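Local coordinates for protein discoidin-2 (Dictyostelium discoideum, PDB 2VM9) that binds galactose and N-acetylgalactosamine as a trimeric lectin and may take part in spore formation and spore coat assembly, at residues 203-208 against 244-249; 169-174 against 183-188; 216-221 against 236-241. All coordinates share one frame; numbering follows the deposited sequence.

Contact 1: 203-208 against 244-249; sequences IGCKKV and YDLTFD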
loop_
_atom_site.group_PDB
_atom_site.type_symbol
_atom_site.label_atom_id
_atom_site.label_comp_id
_atom_site.label_asym_id
_atom_site.label_seq_id
_atom_site.Cartn_x
_atom_site.Cartn_y
_atom_site.Cartn_z
ATOM N N ILE A 203 -1.515 4.742 -24.349
ATOM C CA ILE A 203 -0.390 4.843 -25.289
ATOM C C ILE A 203 -0.112 6.297 -25.689
ATOM O O ILE A 203 -0.991 7.149 -25.596
ATOM C CB ILE A 203 -0.619 3.949 -26.581
ATOM C CG1 ILE A 203 -1.805 4.441 -27.433
ATOM C CG2 ILE A 203 -0.798 2.461 -26.195
ATOM C CD1 ILE A 203 -2.049 3.655 -28.769
ATOM N N GLY A 204 1.114 6.559 -26.121
ATOM C CA GLY A 204 1.488 7.898 -26.551
ATOM C C GLY A 204 2.582 7.799 -27.582
ATOM O O GLY A 204 3.543 7.046 -27.408
ATOM N N CYS A 205 2.473 8.592 -28.638
ATOM C CA CYS A 205 3.436 8.470 -29.742
ATOM C C CYS A 205 4.760 9.181 -29.383
ATOM O O CYS A 205 4.753 10.292 -28.822
ATOM C CB CYS A 205 2.842 9.037 -31.012
ATOM S SG CYS A 205 3.918 8.783 -32.473
ATOM N N LYS A 206 5.877 8.519 -29.690
ATOM C CA LYS A 206 7.200 9.134 -29.529
ATOM C C LYS A 206 8.070 9.107 -30.776
ATOM O O LYS A 206 9.247 9.477 -30.731
ATOM C CB LYS A 206 7.948 8.554 -28.320
ATOM C CG LYS A 206 8.300 7.077 -28.447
ATOM C CD LYS A 206 9.169 6.666 -27.240
ATOM C CE LYS A 206 9.591 5.233 -27.355
ATOM N NZ LYS A 206 10.285 4.666 -26.109
ATOM N N LYS A 207 7.498 8.681 -31.895
ATOM C CA LYS A 207 8.227 8.746 -33.159
ATOM C C LYS A 207 7.255 8.723 -34.306
ATOM O O LYS A 207 6.389 7.840 -34.358
ATOM C CB LYS A 207 9.205 7.566 -33.321
ATOM C CG LYS A 207 9.862 7.565 -34.722
ATOM C CD LYS A 207 10.606 6.246 -34.930
ATOM C CE LYS A 207 11.338 6.250 -36.226
ATOM N NZ LYS A 207 12.042 4.937 -36.456
ATOM N N VAL A 208 7.406 9.696 -35.207
ATOM C CA VAL A 208 6.688 9.689 -36.476
ATOM C C VAL A 208 7.702 9.731 -37.606
ATOM O O VAL A 208 8.563 10.602 -37.628
ATOM C CB VAL A 208 5.745 10.891 -36.589
ATOM C CG1 VAL A 208 5.243 11.021 -38.063
ATOM C CG2 VAL A 208 4.597 10.762 -35.598
ATOM N N TYR A 244 6.309 5.253 -42.714
ATOM C CA TYR A 244 7.568 4.490 -42.701
ATOM C C TYR A 244 7.766 3.769 -41.368
ATOM O O TYR A 244 8.097 2.573 -41.328
ATOM C CB TYR A 244 8.730 5.462 -42.977
ATOM C CG TYR A 244 10.057 4.809 -43.212
ATOM C CD1 TYR A 244 10.509 4.604 -44.517
ATOM C CD2 TYR A 244 10.856 4.397 -42.149
ATOM C CE1 TYR A 244 11.729 4.032 -44.756
ATOM C CE2 TYR A 244 12.091 3.799 -42.380
ATOM C CZ TYR A 244 12.511 3.634 -43.700
ATOM O OH TYR A 244 13.724 3.048 -43.981
ATOM N N ASP A 245 7.541 4.490 -40.271
ATOM C CA ASP A 245 7.570 3.875 -38.936
ATOM C C ASP A 245 6.805 4.764 -37.945
ATOM O O ASP A 245 6.629 5.976 -38.171
ATOM C CB ASP A 245 9.027 3.692 -38.457
ATOM C CG ASP A 245 9.156 2.683 -37.313
ATOM O OD1 ASP A 245 8.224 1.889 -37.105
ATOM O OD2 ASP A 245 10.208 2.680 -36.625
ATOM N N LEU A 246 6.312 4.144 -36.879
ATOM C CA LEU A 246 5.718 4.870 -35.746
ATOM C C LEU A 246 6.140 4.130 -34.515
ATOM O O LEU A 246 6.259 2.890 -34.554
ATOM C CB LEU A 246 4.187 4.832 -35.802
ATOM C CG LEU A 246 3.506 5.629 -36.913
ATOM C CD1 LEU A 246 2.038 5.185 -37.012
ATOM C CD2 LEU A 246 3.635 7.131 -36.644
ATOM N N THR A 247 6.315 4.861 -33.414
ATOM C CA THR A 247 6.633 4.235 -32.125
ATOM C C THR A 247 5.710 4.785 -31.053
ATOM O O THR A 247 5.500 5.993 -30.986
ATOM C CB THR A 247 8.106 4.492 -31.689
ATOM O OG1 THR A 247 8.999 3.993 -32.688
ATOM C CG2 THR A 247 8.392 3.809 -30.348
ATOM N N PHE A 248 5.177 3.892 -30.219
ATOM C CA PHE A 248 4.430 4.299 -29.019
ATOM C C PHE A 248 5.094 3.791 -27.747
ATOM O O PHE A 248 5.583 2.651 -27.702
ATOM C CB PHE A 248 3.000 3.751 -29.057
ATOM C CG PHE A 248 2.141 4.377 -30.133
ATOM C CD1 PHE A 248 1.380 5.513 -29.847
ATOM C CD2 PHE A 248 2.126 3.850 -31.423
ATOM C CE1 PHE A 248 0.591 6.131 -30.842
ATOM C CE2 PHE A 248 1.329 4.442 -32.443
ATOM C CZ PHE A 248 0.584 5.592 -32.157
ATOM N N ASP A 249 5.050 4.612 -26.696
ATOM C CA ASP A 249 5.233 4.064 -25.352
ATOM C C ASP A 249 3.846 3.661 -24.866
ATOM O O ASP A 249 2.847 4.325 -25.173
ATOM C CB ASP A 249 5.822 5.107 -24.410
ATOM C CG ASP A 249 7.354 5.081 -24.391
ATOM O OD1 ASP A 249 7.953 4.119 -24.946
ATOM O OD2 ASP A 249 7.952 6.025 -23.833
HETATM O O HOH W 1 10.497 5.770 -22.958
#

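Contact 2: 169-174 against 183-188; sequences VSIGDR and RTIVRH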
loop_
_atom_site.group_PDB
_atom_site.type_symbol
_atom_site.label_atom_id
_atom_site.label_comp_id
_atom_site.label_asym_id
_atom_site.label_seq_id
_atom_site.Cartn_x
_atom_site.Cartn_y
_atom_site.Cartn_z
ATOM N N VAL A 169 6.564 0.034 -28.436
ATOM C CA VAL A 169 6.265 -0.812 -29.571
ATOM C C VAL A 169 6.314 0.055 -30.837
ATOM O O VAL A 169 5.839 1.176 -30.824
ATOM C CB VAL A 169 4.892 -1.544 -29.386
ATOM C CG1 VAL A 169 3.769 -0.572 -29.052
ATOM C CG2 VAL A 169 4.548 -2.429 -30.586
ATOM N N SER A 170 6.870 -0.492 -31.909
ATOM C CA SER A 170 6.976 0.225 -33.189
ATOM C C SER A 170 6.492 -0.669 -34.305
ATOM O O SER A 170 6.358 -1.886 -34.136
ATOM C CB SER A 170 8.446 0.578 -33.482
ATOM O OG SER A 170 9.033 1.380 -32.460
ATOM N N ILE A 171 6.228 -0.070 -35.463
ATOM C CA ILE A 171 5.927 -0.886 -36.638
ATOM C C ILE A 171 7.161 -1.724 -36.972
ATOM O O ILE A 171 7.067 -2.954 -37.097
ATOM C CB ILE A 171 5.532 -0.009 -37.841
ATOM C CG1 ILE A 171 4.287 0.823 -37.494
ATOM C CG2 ILE A 171 5.259 -0.905 -39.080
ATOM C CD1 ILE A 171 3.859 1.827 -38.569
ATOM N N GLY A 172 8.311 -1.059 -37.112
ATOM C CA GLY A 172 9.581 -1.762 -37.218
ATOM C C GLY A 172 9.886 -2.277 -38.602
ATOM O O GLY A 172 10.928 -2.916 -38.817
ATOM N N ASP A 173 8.993 -1.984 -39.545
ATOM C CA ASP A 173 9.208 -2.299 -40.954
ATOM C C ASP A 173 8.306 -1.418 -41.827
ATOM O O ASP A 173 7.661 -0.494 -41.325
ATOM C CB ASP A 173 8.979 -3.796 -41.237
ATOM C CG ASP A 173 7.521 -4.221 -41.139
ATOM O OD1 ASP A 173 6.607 -3.370 -41.047
ATOM O OD2 ASP A 173 7.272 -5.457 -41.190
ATOM N N ARG A 174 8.264 -1.726 -43.127
ATOM C CA ARG A 174 7.597 -0.845 -44.097
ATOM C C ARG A 174 6.163 -1.280 -44.412
ATOM O O ARG A 174 5.622 -0.949 -45.490
ATOM C CB ARG A 174 8.415 -0.758 -45.385
ATOM C CG ARG A 174 9.878 -0.473 -45.154
ATOM C CD ARG A 174 10.122 0.919 -44.585
ATOM N NE ARG A 174 9.895 1.052 -43.131
ATOM C CZ ARG A 174 10.765 0.737 -42.173
ATOM N NH1 ARG A 174 11.959 0.211 -42.487
ATOM N NH2 ARG A 174 10.446 0.951 -40.891
ATOM N N ARG A 183 -5.420 1.095 -43.973
ATOM C CA ARG A 183 -4.357 0.103 -43.932
ATOM C C ARG A 183 -3.891 -0.027 -42.489
ATOM O O ARG A 183 -3.672 0.972 -41.812
ATOM C CB ARG A 183 -3.201 0.531 -44.850
ATOM C CG ARG A 183 -3.528 0.275 -46.333
ATOM C CD ARG A 183 -2.615 1.054 -47.257
ATOM N NE ARG A 183 -2.926 2.483 -47.137
ATOM C CZ ARG A 183 -2.046 3.450 -46.852
ATOM N NH1 ARG A 183 -0.740 3.195 -46.717
ATOM N NH2 ARG A 183 -2.479 4.704 -46.742
ATOM N N THR A 184 -3.799 -1.260 -42.001
ATOM C CA THR A 184 -3.484 -1.448 -40.577
ATOM C C THR A 184 -2.514 -2.593 -40.409
ATOM O O THR A 184 -2.460 -3.510 -41.240
ATOM C CB THR A 184 -4.762 -1.658 -39.666
ATOM O OG1 THR A 184 -5.402 -2.910 -39.975
ATOM C CG2 THR A 184 -5.773 -0.576 -39.847
ATOM N N ILE A 185 -1.713 -2.528 -39.364
ATOM C CA ILE A 185 -0.884 -3.673 -38.987
ATOM C C ILE A 185 -0.936 -3.804 -37.479
ATOM O O ILE A 185 -1.098 -2.808 -36.770
ATOM C CB ILE A 185 0.547 -3.568 -39.493
ATOM C CG1 ILE A 185 1.282 -2.316 -38.995
ATOM C CG2 ILE A 185 0.584 -3.649 -40.995
ATOM C CD1 ILE A 185 1.949 -2.566 -37.584
ATOM N N VAL A 186 -0.814 -5.029 -37.006
ATOM C CA VAL A 186 -0.928 -5.284 -35.592
ATOM C C VAL A 186 0.445 -5.727 -35.127
ATOM O O VAL A 186 1.064 -6.589 -35.767
ATOM C CB VAL A 186 -1.961 -6.416 -35.317
ATOM C CG1 VAL A 186 -1.768 -6.993 -33.919
ATOM C CG2 VAL A 186 -3.345 -5.903 -35.494
ATOM N N ARG A 187 0.908 -5.146 -34.029
ATOM C CA ARG A 187 2.074 -5.667 -33.335
ATOM C C ARG A 187 1.603 -6.209 -32.008
ATOM O O ARG A 187 1.011 -5.479 -31.213
ATOM C CB ARG A 187 3.124 -4.572 -33.109
ATOM C CG ARG A 187 3.791 -4.102 -34.382
ATOM C CD ARG A 187 4.613 -5.231 -34.998
ATOM N NE ARG A 187 5.161 -4.879 -36.304
ATOM C CZ ARG A 187 4.608 -5.199 -37.477
ATOM N NH1 ARG A 187 3.461 -5.874 -37.535
ATOM N NH2 ARG A 187 5.214 -4.849 -38.609
ATOM N N HIS A 188 1.872 -7.494 -31.759
ATOM C CA HIS A 188 1.468 -8.046 -30.482
ATOM C C HIS A 188 2.527 -7.812 -29.442
ATOM O O HIS A 188 3.721 -8.032 -29.668
ATOM C CB HIS A 188 1.075 -9.523 -30.529
ATOM C CG HIS A 188 0.565 -10.018 -29.214
ATOM N ND1 HIS A 188 -0.717 -9.765 -28.773
ATOM C CD2 HIS A 188 1.182 -10.688 -28.214
ATOM C CE1 HIS A 188 -0.875 -10.289 -27.572
ATOM N NE2 HIS A 188 0.262 -10.854 -27.211
HETATM O O HOH W 2 5.206 -7.055 -40.785
#

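Contact 3: 216-221 against 236-241; sequences QMRWEG and ITWGNN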
loop_
_atom_site.group_PDB
_atom_site.type_symbol
_atom_site.label_atom_id
_atom_site.label_comp_id
_atom_site.label_asym_id
_atom_site.label_seq_id
_atom_site.Cartn_x
_atom_site.Cartn_y
_atom_site.Cartn_z
ATOM N N GLN A 216 -1.820 16.086 -46.219
ATOM C CA GLN A 216 -2.602 15.545 -45.079
ATOM C C GLN A 216 -1.798 14.443 -44.361
ATOM O O GLN A 216 -1.361 13.461 -44.990
ATOM C CB GLN A 216 -3.943 14.967 -45.531
ATOM C CG GLN A 216 -4.880 14.718 -44.333
ATOM C CD GLN A 216 -5.524 16.031 -43.804
ATOM O OE1 GLN A 216 -5.461 17.065 -44.462
ATOM N NE2 GLN A 216 -6.166 15.963 -42.629
ATOM N N MET A 217 -1.589 14.630 -43.062
ATOM C CA MET A 217 -0.968 13.586 -42.215
ATOM C C MET A 217 -2.079 12.782 -41.572
ATOM O O MET A 217 -3.007 13.357 -41.006
ATOM C CB MET A 217 -0.119 14.219 -41.115
ATOM C CG MET A 217 0.571 13.193 -40.178
ATOM S SD MET A 217 1.618 12.066 -41.107
ATOM C CE MET A 217 3.105 13.080 -41.322
ATOM N N ARG A 218 -1.959 11.453 -41.627
ATOM C CA ARG A 218 -2.964 10.553 -41.049
ATOM C C ARG A 218 -2.213 9.390 -40.406
ATOM O O ARG A 218 -1.567 8.587 -41.093
ATOM C CB ARG A 218 -3.918 10.005 -42.129
ATOM C CG ARG A 218 -4.681 11.066 -42.956
ATOM C CD ARG A 218 -5.552 10.373 -43.990
ATOM N NE ARG A 218 -6.218 11.349 -44.842
ATOM C CZ ARG A 218 -5.781 11.701 -46.044
ATOM N NH1 ARG A 218 -4.683 11.156 -46.555
ATOM N NH2 ARG A 218 -6.506 12.559 -46.767
ATOM N N TRP A 219 -2.229 9.342 -39.086
ATOM C CA TRP A 219 -1.728 8.168 -38.401
ATOM C C TRP A 219 -2.516 7.970 -37.112
ATOM O O TRP A 219 -3.020 8.922 -36.522
ATOM C CB TRP A 219 -0.217 8.225 -38.155
ATOM C CG TRP A 219 0.291 9.384 -37.338
ATOM C CD1 TRP A 219 0.936 10.514 -37.801
ATOM C CD2 TRP A 219 0.265 9.500 -35.921
ATOM N NE1 TRP A 219 1.275 11.339 -36.752
ATOM C CE2 TRP A 219 0.882 10.735 -35.584
ATOM C CE3 TRP A 219 -0.207 8.665 -34.891
ATOM C CZ2 TRP A 219 1.016 11.178 -34.259
ATOM C CZ3 TRP A 219 -0.069 9.106 -33.547
ATOM C CH2 TRP A 219 0.538 10.348 -33.257
ATOM N N GLU A 220 -2.624 6.729 -36.680
ATOM C CA GLU A 220 -3.310 6.470 -35.412
ATOM C C GLU A 220 -2.731 5.172 -34.825
ATOM O O GLU A 220 -2.302 4.287 -35.571
ATOM C CB GLU A 220 -4.828 6.360 -35.619
ATOM C CG GLU A 220 -5.634 6.074 -34.341
ATOM C CD GLU A 220 -7.141 6.198 -34.507
ATOM O OE1 GLU A 220 -7.633 6.290 -35.661
ATOM O OE2 GLU A 220 -7.835 6.234 -33.451
ATOM N N GLY A 221 -2.754 5.074 -33.503
ATOM C CA GLY A 221 -2.470 3.815 -32.817
ATOM C C GLY A 221 -3.642 3.545 -31.892
ATOM O O GLY A 221 -4.248 4.493 -31.341
ATOM N N ILE A 236 -2.361 2.343 -37.623
ATOM C CA ILE A 236 -3.375 2.604 -38.629
ATOM C C ILE A 236 -2.974 3.812 -39.471
ATOM O O ILE A 236 -2.525 4.827 -38.920
ATOM C CB ILE A 236 -4.707 2.932 -37.909
ATOM C CG1 ILE A 236 -5.107 1.783 -36.965
ATOM C CG2 ILE A 236 -5.796 3.309 -38.921
ATOM C CD1 ILE A 236 -6.190 2.168 -35.984
ATOM N N THR A 237 -3.138 3.699 -40.788
ATOM C CA THR A 237 -3.176 4.885 -41.625
ATOM C C THR A 237 -4.319 4.732 -42.633
ATOM O O THR A 237 -4.947 3.684 -42.721
ATOM C CB THR A 237 -1.784 5.170 -42.302
ATOM O OG1 THR A 237 -1.790 6.495 -42.852
ATOM C CG2 THR A 237 -1.463 4.144 -43.409
ATOM N N TRP A 238 -4.595 5.789 -43.383
ATOM C CA TRP A 238 -5.690 5.744 -44.345
ATOM C C TRP A 238 -5.419 6.834 -45.364
ATOM O O TRP A 238 -4.278 7.338 -45.446
ATOM C CB TRP A 238 -7.080 5.802 -43.663
ATOM C CG TRP A 238 -7.388 7.074 -42.873
ATOM C CD1 TRP A 238 -8.234 8.070 -43.249
ATOM C CD2 TRP A 238 -6.862 7.454 -41.585
ATOM N NE1 TRP A 238 -8.280 9.055 -42.283
ATOM C CE2 TRP A 238 -7.444 8.701 -41.251
ATOM C CE3 TRP A 238 -5.961 6.863 -40.683
ATOM C CZ2 TRP A 238 -7.130 9.385 -40.065
ATOM C CZ3 TRP A 238 -5.658 7.526 -39.491
ATOM C CH2 TRP A 238 -6.242 8.792 -39.194
ATOM N N GLY A 239 -6.401 7.160 -46.200
ATOM C CA GLY A 239 -6.060 7.907 -47.422
ATOM C C GLY A 239 -4.881 7.228 -48.113
ATOM O O GLY A 239 -4.771 5.996 -48.096
ATOM N N ASN A 240 -3.987 8.013 -48.713
ATOM C CA ASN A 240 -2.798 7.464 -49.365
ATOM C C ASN A 240 -1.463 7.673 -48.620
ATOM O O ASN A 240 -0.388 7.536 -49.200
ATOM C CB ASN A 240 -2.697 7.968 -50.816
ATOM C CG ASN A 240 -3.851 7.486 -51.669
ATOM O OD1 ASN A 240 -4.386 6.414 -51.451
ATOM N ND2 ASN A 240 -4.263 8.307 -52.620
ATOM N N ASN A 241 -1.527 7.920 -47.312
ATOM C CA ASN A 241 -0.299 8.156 -46.567
ATOM C C ASN A 241 0.613 6.959 -46.567
ATOM O O ASN A 241 0.164 5.845 -46.321
ATOM C CB ASN A 241 -0.613 8.505 -45.117
ATOM C CG ASN A 241 -1.274 9.856 -44.991
ATOM O OD1 ASN A 241 -2.467 9.994 -45.238
ATOM N ND2 ASN A 241 -0.499 10.848 -44.579
#

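Contact 1: 203-208 against 244-249
A classic beta bulge sets Lys206 and Lys207 opposite the single residue Thr247 in the antiparallel pairing of strands 203-208 and 244-249 within the lectin-like region. Thr247 O takes a nearly straight bond from Lys206 N (2.9 Å, 168°) and only a weak one from Lys207 N, and the register slips by one residue here.

From CB outward, Lys206 lies across Thr247 and then Asp249. Its CG, held between the backbone N and the carbonyl carbon (chi1 65°), packs on Thr247 CG2 at 3.8 Å. CD passes by the carboxylate of Asp249, CE touches both Thr247 CG2 (3.5 Å) and Asp249 OD1, and NZ closes a salt bridge to Asp249 OD1, 2.7 Å away on the syn side but well out of the carboxylate plane. Glu168 is a second acid for this ammonium, while Asp249 OD2 bonds to Ile203 N of the second subunit.

On the other face Ile203 CD1 lies over the Phe248 ring near its border, and Cys205 CB meets Phe248 CE1 at 3.7 Å. Back on the Thr247 face, the extended Lys207 chain passes obliquely over Thr247 OG1 and ends with NZ 2.9 Å from Asp245 OD2, a salt bridge on its anti side.

Contact 2: 169-174 against 183-188
Strand 163-170 ends at Ser170 and the backbone turns off into a loop at Ile171, where Ile171 CA stays 7.0 Å from Arg187 CA, the nearest in strand 183-188. The two segments belong to the facing sheets of the lectin-like beta-sandwich, so side chains, chiefly Arg187, join the two sheets.

Arg187 reaches across with its aliphatic part first. CB rests against Val169 CG2 at 3.6 Å, and CG lies 3.4 Å from Ser170 O. A bend at chi2 (-65°) then swings the guanidinium alongside the loop, where its edge meets the Ile171 carbonyl. NE gives the stronger bond to Ile171 O, 2.8 Å long and in the carbonyl plane on a lone pair; NH2 adds a weak one to the same oxygen. One carbonyl thus takes two N-H groups of a single guanidinium, an arrangement that limits rotation of the group. NH1 turns back to its own strand and donates to Val186 O, although from above the plane of that carbonyl.

NH2 also forms a salt bridge with Asp173 OD1 at 3.2 Å. The carboxylate stands almost upright to the guanidinium, the planes 86° apart, so this is not the flat two-pronged pairing of an arginine and an acid. Asp173 OD1 also bonds to the hydroxyl of Ser175.

Beside this polar group, Ile185 CD1 lies over one guanidinium face, to one side of its middle, and touches Ile171 CG2 at 4.0 Å, the two isoleucines roughly perpendicular. Phe235, from strand 230-237, packs against both of them. A water finishes the link on the acid side, donating to Asp173 OD2 at 2.6 Å and weakly accepting from Arg187 NH2.

Contact 3: 216-221 against 236-241
Gln216 meets the turn after strand 230-237 through its carbonyl: Asn241 ND2 donates to Gln216 O at 2.8 Å, in the carbonyl plane and on a lone pair. The side chain of Gln216 lies with its CG over one face of the Arg218 guanidinium, and its amide bonds to His211 and Asp209 of the third subunit. Met217, whose CB points away from the turn, packs on Met217 of both other subunits.

Arg218 carries most of the contact. Its chain is extended from CG to NE and crosses the Trp238 indole obliquely: CB lies over the centre of one face, and CD sits 3.6 Å from the centroid of the five-membered ring, a CH-pi contact. The charged end has passed beyond the rings, so any cation-pi attraction is weak at best. NH1 instead donates to Asn241 OD1 at 2.8 Å, with the guanidinium and amide planes 85° apart, and makes a salt bridge with Asp213. The Asn241 amide therefore holds the strand by both its ends. Gly239 CA lies over the guanidinium, 3.6 Å from NH1.

The carbonyl of Arg218 accepts the Thr237 hydroxyl, OG1 to O 2.7 Å. Trp219 follows, its indole on the opposite side of the strand from Trp238, packed against Cys205, Val208, Leu246 and Phe248. At Glu220 the regular ladder takes over, with paired backbone bonds to Ile236 (Glu220 N to Ile236 O 2.9 Å) and CB packed against Ile236 CB.

This is the open end of an antiparallel beta hairpin, finished by a type II' turn from Trp238 to Asn241, and it presents Arg218 and Trp238, two residues of the carbohydrate-binding site of this H-type lectin domain.

From the N terminus, contact 2 comes first: it closes a short loop between the end of strand 163-170 and strand 183-190, and it is complete before the others begin. Contact 1 then opens at strand 200-211 and closes at strand 243-254; the hairpin that makes contact 3 lies wholly within that span. Contact 1 is part of one three-stranded sheet, contact 3 of the other, and contact 2 joins the two. Gly221 of contact 3 packs against Ile203 and Phe248 of contact 1, while Arg183 ties contact 2 to the turn of contact 3 at Asn241. Contacts 1 and 3 both reach the third subunit.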